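Local coordinates for SnoaL-like domain-containing protein (Catenulispora acidiphila, PDB 4H3U) that is of unknown function but has a ketosteroid isomerase-like (SnoaL-like) fold and may take part in trimethylamine metabolism, at residues 29-34 and 90-95; 59-64 and 72-77. All coordinates share one frame; numbering follows the deposited sequence. Where two conformers were deposited one is given.

In the fold
Both contacts belong to one SnoaL-like domain with a ketosteroid isomerase-like fold, in which helices pack against a strongly curved mixed sheet. Interaction 1 sets helix 29-39 against strand 82-95. Interaction 2 sets helix 68-81 against the start of strand 63-66 and the loop before it. These two strands are the outermost of the sheet within the chain, so each contact ties a helix to a different edge. The centres lie 20 Å apart, on opposite sides of the chain's centre, and the nearest atoms are about 8 Å apart. In sequence, interaction 2 falls between the two halves of interaction 1. Helix 68-81 leads directly into strand 82-95, which links the two contacts along the chain.

Interaction 1 of 2, residues 29-34 and 90-95; sequences EIVTAW and TKAYRA
V31 on the first turns of helix 29-39 lies over A92 of strand 82-95, with their CA atoms 7.5 Å apart, the shortest such distance between 29-34 and 90-95. The contact is small, with 104 Å² buried. Both branches of V31 rest against the methyl of A92: CG1 is 4.0 Å from A92 CB, and CG2 is 4.1 Å from the same A92 CB. V31 also rests on I89 and V99, so this part of the contact is buried and apolar. One residue earlier on the helix, I30 meets R94, two residues beyond A92 on the strand. The methyl I30 CG2 approaches R94 NH1 at 4.1 Å, obliquely to the guanidinium. The two side chains cross at about a right angle. R94 starts out extended and then bends at chi3 (-69°), which brings its guanidinium back beside the helix. The longer branch of I30 leads away, and the residue packs on L49. The polar end of R94 is held elsewhere: NH2 bonds to T126 OG1 and to the carbonyl oxygen of G96. These bonds probably steady the guanidinium beside I30. This is helix-on-sheet packing in the ketosteroid isomerase-like fold, and between 29-34 and 90-95 it is van der Waals contact.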
# COMPACT_ATOMS: atom_id res chain seq x y z
N GLU A 29 -12.87 16.84 0.12
CA GLU A 29 -13.67 16.73 -1.08
C GLU A 29 -12.90 16.03 -2.22
O GLU A 29 -13.52 15.34 -3.01
CB GLU A 29 -14.20 18.12 -1.46
CG GLU A 29 -15.16 18.67 -0.38
CD GLU A 29 -16.45 17.84 -0.19
OE1 GLU A 29 -17.12 17.45 -1.19
OE2 GLU A 29 -16.85 17.61 0.98
N ILE A 30 -11.58 16.26 -2.32
CA ILE A 30 -10.80 15.64 -3.37
C ILE A 30 -10.85 14.11 -3.28
O ILE A 30 -10.83 13.42 -4.30
CB ILE A 30 -9.33 16.17 -3.39
CG1 ILE A 30 -8.60 15.73 -4.65
CG2 ILE A 30 -8.54 15.72 -2.18
CD1 ILE A 30 -9.23 16.15 -5.95
N VAL A 31 -10.93 13.59 -2.05
CA VAL A 31 -11.05 12.16 -1.83
C VAL A 31 -12.41 11.65 -2.34
O VAL A 31 -12.49 10.63 -3.03
CB VAL A 31 -10.80 11.79 -0.40
CG1 VAL A 31 -11.03 10.33 -0.13
CG2 VAL A 31 -9.37 12.19 -0.00
N THR A 32 -13.47 12.36 -1.98
CA THR A 32 -14.81 11.99 -2.45
C THR A 32 -14.86 12.04 -3.98
O THR A 32 -15.43 11.14 -4.61
CB THR A 32 -15.85 12.91 -1.79
OG1 THR A 32 -15.69 12.80 -0.39
CG2 THR A 32 -17.24 12.59 -2.23
N ALA A 33 -14.24 13.05 -4.59
CA ALA A 33 -14.23 13.20 -6.03
C ALA A 33 -13.45 12.07 -6.70
O ALA A 33 -13.85 11.53 -7.73
CB ALA A 33 -13.66 14.54 -6.46
N TRP A 34 -12.32 11.70 -6.11
CA TRP A 34 -11.48 10.60 -6.62
C TRP A 34 -12.25 9.28 -6.59
O TRP A 34 -12.25 8.53 -7.57
CB TRP A 34 -10.19 10.58 -5.79
CG TRP A 34 -9.30 9.39 -5.98
CD1 TRP A 34 -8.23 9.29 -6.84
CD2 TRP A 34 -9.31 8.17 -5.22
NE1 TRP A 34 -7.62 8.06 -6.68
CE2 TRP A 34 -8.24 7.39 -5.66
CE3 TRP A 34 -10.08 7.70 -4.16
CZ2 TRP A 34 -7.94 6.16 -5.10
CZ3 TRP A 34 -9.77 6.49 -3.59
CH2 TRP A 34 -8.72 5.73 -4.07
N THR A 90 -13.01 4.24 3.33
CA THR A 90 -13.06 3.79 4.71
C THR A 90 -12.74 4.96 5.62
O THR A 90 -13.51 5.26 6.55
CB THR A 90 -12.09 2.63 4.95
OG1 THR A 90 -12.38 1.60 4.02
CG2 THR A 90 -12.25 2.09 6.36
N LYS A 91 -11.62 5.64 5.37
CA LYS A 91 -11.26 6.85 6.09
C LYS A 91 -10.18 7.57 5.31
O LYS A 91 -9.56 6.98 4.46
CB LYS A 91 -10.84 6.57 7.53
CG LYS A 91 -9.59 5.77 7.63
CD LYS A 91 -9.11 5.46 9.05
CE LYS A 91 -10.06 4.55 9.79
NZ LYS A 91 -9.54 4.32 11.17
N ALA A 92 -10.02 8.84 5.56
CA ALA A 92 -9.00 9.60 4.90
C ALA A 92 -8.57 10.72 5.81
O ALA A 92 -9.36 11.18 6.63
CB ALA A 92 -9.47 10.13 3.55
N TYR A 93 -7.33 11.19 5.65
CA TYR A 93 -6.75 12.20 6.51
C TYR A 93 -5.66 13.00 5.80
O TYR A 93 -4.80 12.43 5.13
CB TYR A 93 -6.28 11.52 7.81
CG TYR A 93 -5.71 10.09 7.69
CD1 TYR A 93 -4.34 9.86 7.56
CD2 TYR A 93 -6.56 8.97 7.73
CE1 TYR A 93 -3.86 8.57 7.45
CE2 TYR A 93 -6.07 7.70 7.63
CZ TYR A 93 -4.72 7.50 7.49
OH TYR A 93 -4.21 6.24 7.40
N ARG A 94 -5.66 14.31 6.00
CA ARG A 94 -4.77 15.26 5.35
C ARG A 94 -3.72 15.76 6.35
O ARG A 94 -4.05 16.08 7.48
CB ARG A 94 -5.57 16.53 4.88
CG ARG A 94 -4.64 17.59 4.27
CD ARG A 94 -5.31 18.81 3.68
NE ARG A 94 -6.07 18.51 2.47
CZ ARG A 94 -5.59 18.44 1.22
NH1 ARG A 94 -6.44 18.22 0.23
NH2 ARG A 94 -4.30 18.57 0.94
N ALA A 95 -2.49 15.88 5.85
CA ALA A 95 -1.35 16.46 6.54
C ALA A 95 -0.72 17.40 5.51
O ALA A 95 0.06 16.99 4.67
CB ALA A 95 -0.38 15.39 7.02

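Interaction 2 of 2, residues 59-64 and 72-77; sequences HAIGAT and SGWKAR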
# COMPACT_ATOMS: atom_id res chain seq x y z
N HIS A 59 1.06 0.48 -7.79
CA HIS A 59 2.16 -0.39 -7.42
C HIS A 59 1.82 -1.88 -7.51
O HIS A 59 2.74 -2.69 -7.62
CB HIS A 59 2.66 -0.02 -6.01
CG HIS A 59 3.37 1.29 -5.94
ND1 HIS A 59 4.68 1.47 -6.31
CD2 HIS A 59 2.94 2.48 -5.47
CE1 HIS A 59 5.02 2.74 -6.09
NE2 HIS A 59 3.98 3.37 -5.56
N ALA A 60 0.56 -2.22 -7.35
CA ALA A 60 0.17 -3.64 -7.39
C ALA A 60 0.40 -4.22 -8.79
O ALA A 60 0.91 -5.32 -8.93
CB ALA A 60 -1.28 -3.80 -6.92
N ILE A 61 -0.04 -3.47 -9.81
CA ILE A 61 0.06 -3.86 -11.23
C ILE A 61 1.38 -3.42 -11.84
O ILE A 61 1.86 -4.06 -12.77
CB ILE A 61 -1.11 -3.18 -12.05
CG1 ILE A 61 -2.47 -3.64 -11.54
CG2 ILE A 61 -1.02 -3.41 -13.55
CD1 ILE A 61 -2.71 -5.13 -11.58
N GLY A 62 1.97 -2.35 -11.32
CA GLY A 62 3.16 -1.73 -11.82
C GLY A 62 2.92 -0.90 -13.05
O GLY A 62 3.55 -1.10 -14.08
N ALA A 63 1.94 -0.02 -12.99
CA ALA A 63 1.61 0.88 -14.07
C ALA A 63 1.92 2.31 -13.65
O ALA A 63 1.59 2.72 -12.55
CB ALA A 63 0.13 0.79 -14.40
N THR A 64 2.47 3.09 -14.58
CA THR A 64 2.85 4.48 -14.40
C THR A 64 2.30 5.40 -15.51
O THR A 64 2.57 5.18 -16.70
CB THR A 64 4.39 4.57 -14.35
OG1 THR A 64 4.96 4.06 -15.57
CG2 THR A 64 4.91 3.72 -13.26
N SER A 72 -6.66 9.55 -17.38
CA SER A 72 -7.99 9.17 -17.80
C SER A 72 -7.91 7.81 -18.55
O SER A 72 -8.77 6.94 -18.37
CB SER A 72 -8.54 10.24 -18.70
OG SER A 72 -8.77 11.42 -17.98
N GLY A 73 -6.88 7.62 -19.37
CA GLY A 73 -6.66 6.36 -20.05
C GLY A 73 -6.49 5.18 -19.13
O GLY A 73 -6.87 4.05 -19.51
N TRP A 74 -5.97 5.36 -17.92
CA TRP A 74 -5.84 4.29 -16.94
C TRP A 74 -7.21 3.88 -16.39
O TRP A 74 -7.46 2.69 -16.22
CB TRP A 74 -4.87 4.72 -15.82
CG TRP A 74 -4.73 3.74 -14.69
CD1 TRP A 74 -4.99 3.98 -13.38
CD2 TRP A 74 -4.25 2.38 -14.76
NE1 TRP A 74 -4.72 2.87 -12.63
CE2 TRP A 74 -4.30 1.86 -13.46
CE3 TRP A 74 -3.86 1.52 -15.81
CZ2 TRP A 74 -3.89 0.56 -13.16
CZ3 TRP A 74 -3.47 0.25 -15.51
CH2 TRP A 74 -3.49 -0.24 -14.21
N LYS A 75 -8.11 4.83 -16.16
CA LYS A 75 -9.48 4.48 -15.81
C LYS A 75 -10.12 3.71 -16.96
O LYS A 75 -10.78 2.69 -16.73
CB LYS A 75 -10.25 5.74 -15.44
CG LYS A 75 -11.79 5.56 -15.33
CD LYS A 75 -12.26 4.54 -14.34
CE LYS A 75 -13.81 4.63 -14.23
NZ LYS A 75 -14.38 3.46 -13.54
N ALA A 76 -9.95 4.16 -18.20
CA ALA A 76 -10.50 3.45 -19.33
C ALA A 76 -9.95 2.01 -19.45
O ALA A 76 -10.71 1.07 -19.68
CB ALA A 76 -10.27 4.21 -20.63
N ARG A 77 -8.66 1.84 -19.28
CA ARG A 77 -8.02 0.54 -19.36
C ARG A 77 -8.48 -0.39 -18.26
O ARG A 77 -8.69 -1.59 -18.46
CB ARG A 77 -6.51 0.70 -19.34
CG ARG A 77 -5.89 1.32 -20.59
CD ARG A 77 -4.49 1.95 -20.33
NE ARG A 77 -3.52 1.02 -19.77
CZ ARG A 77 -2.36 1.38 -19.20
NH1 ARG A 77 -2.07 2.68 -19.03
NH2 ARG A 77 -1.53 0.44 -18.73
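A CH-pi contact between A63 and W74 is the main link between segments 59-64 and 72-77. A63 CB sits over one face of the indole, 4.0 Å from the centroid of the W74 six-membered ring and 23° off its normal. It is offset toward the rim and is 3.8 Å from W74 CH2. The indole reaches this position because W74 CG is anti to the backbone N (chi1 176°), which carries the ring out from the helix toward A63 and I61. Plain apolar packing adds I61. Its methyl CG2 lies 4.1 Å from W74 CH2, at an oblique approach to the ring. One corner of the indole thus meets both I61 and A63. Within the helix, W74 CE3 lies 3.7 Å above the plane of the R77 guanidinium, over its centre. The other side is shaped by a G1 beta bulge, in which G62 and A63 both face D58 and G62 has positive phi (77°). The side chain of D58 adds to it: OD1 accepts a hydrogen bond from I61 N. This turn presents I61 and A63 to the helix. W74 lies between helix 68-81 and strand 63-66, the outermost strand on that side within the chain. Its ring also meets W38 of helix 29-39 and Y56 of strand 54-58, and it packs on M65 of strand 63-66. I61 extends the packing to Y138 of strand 130-138.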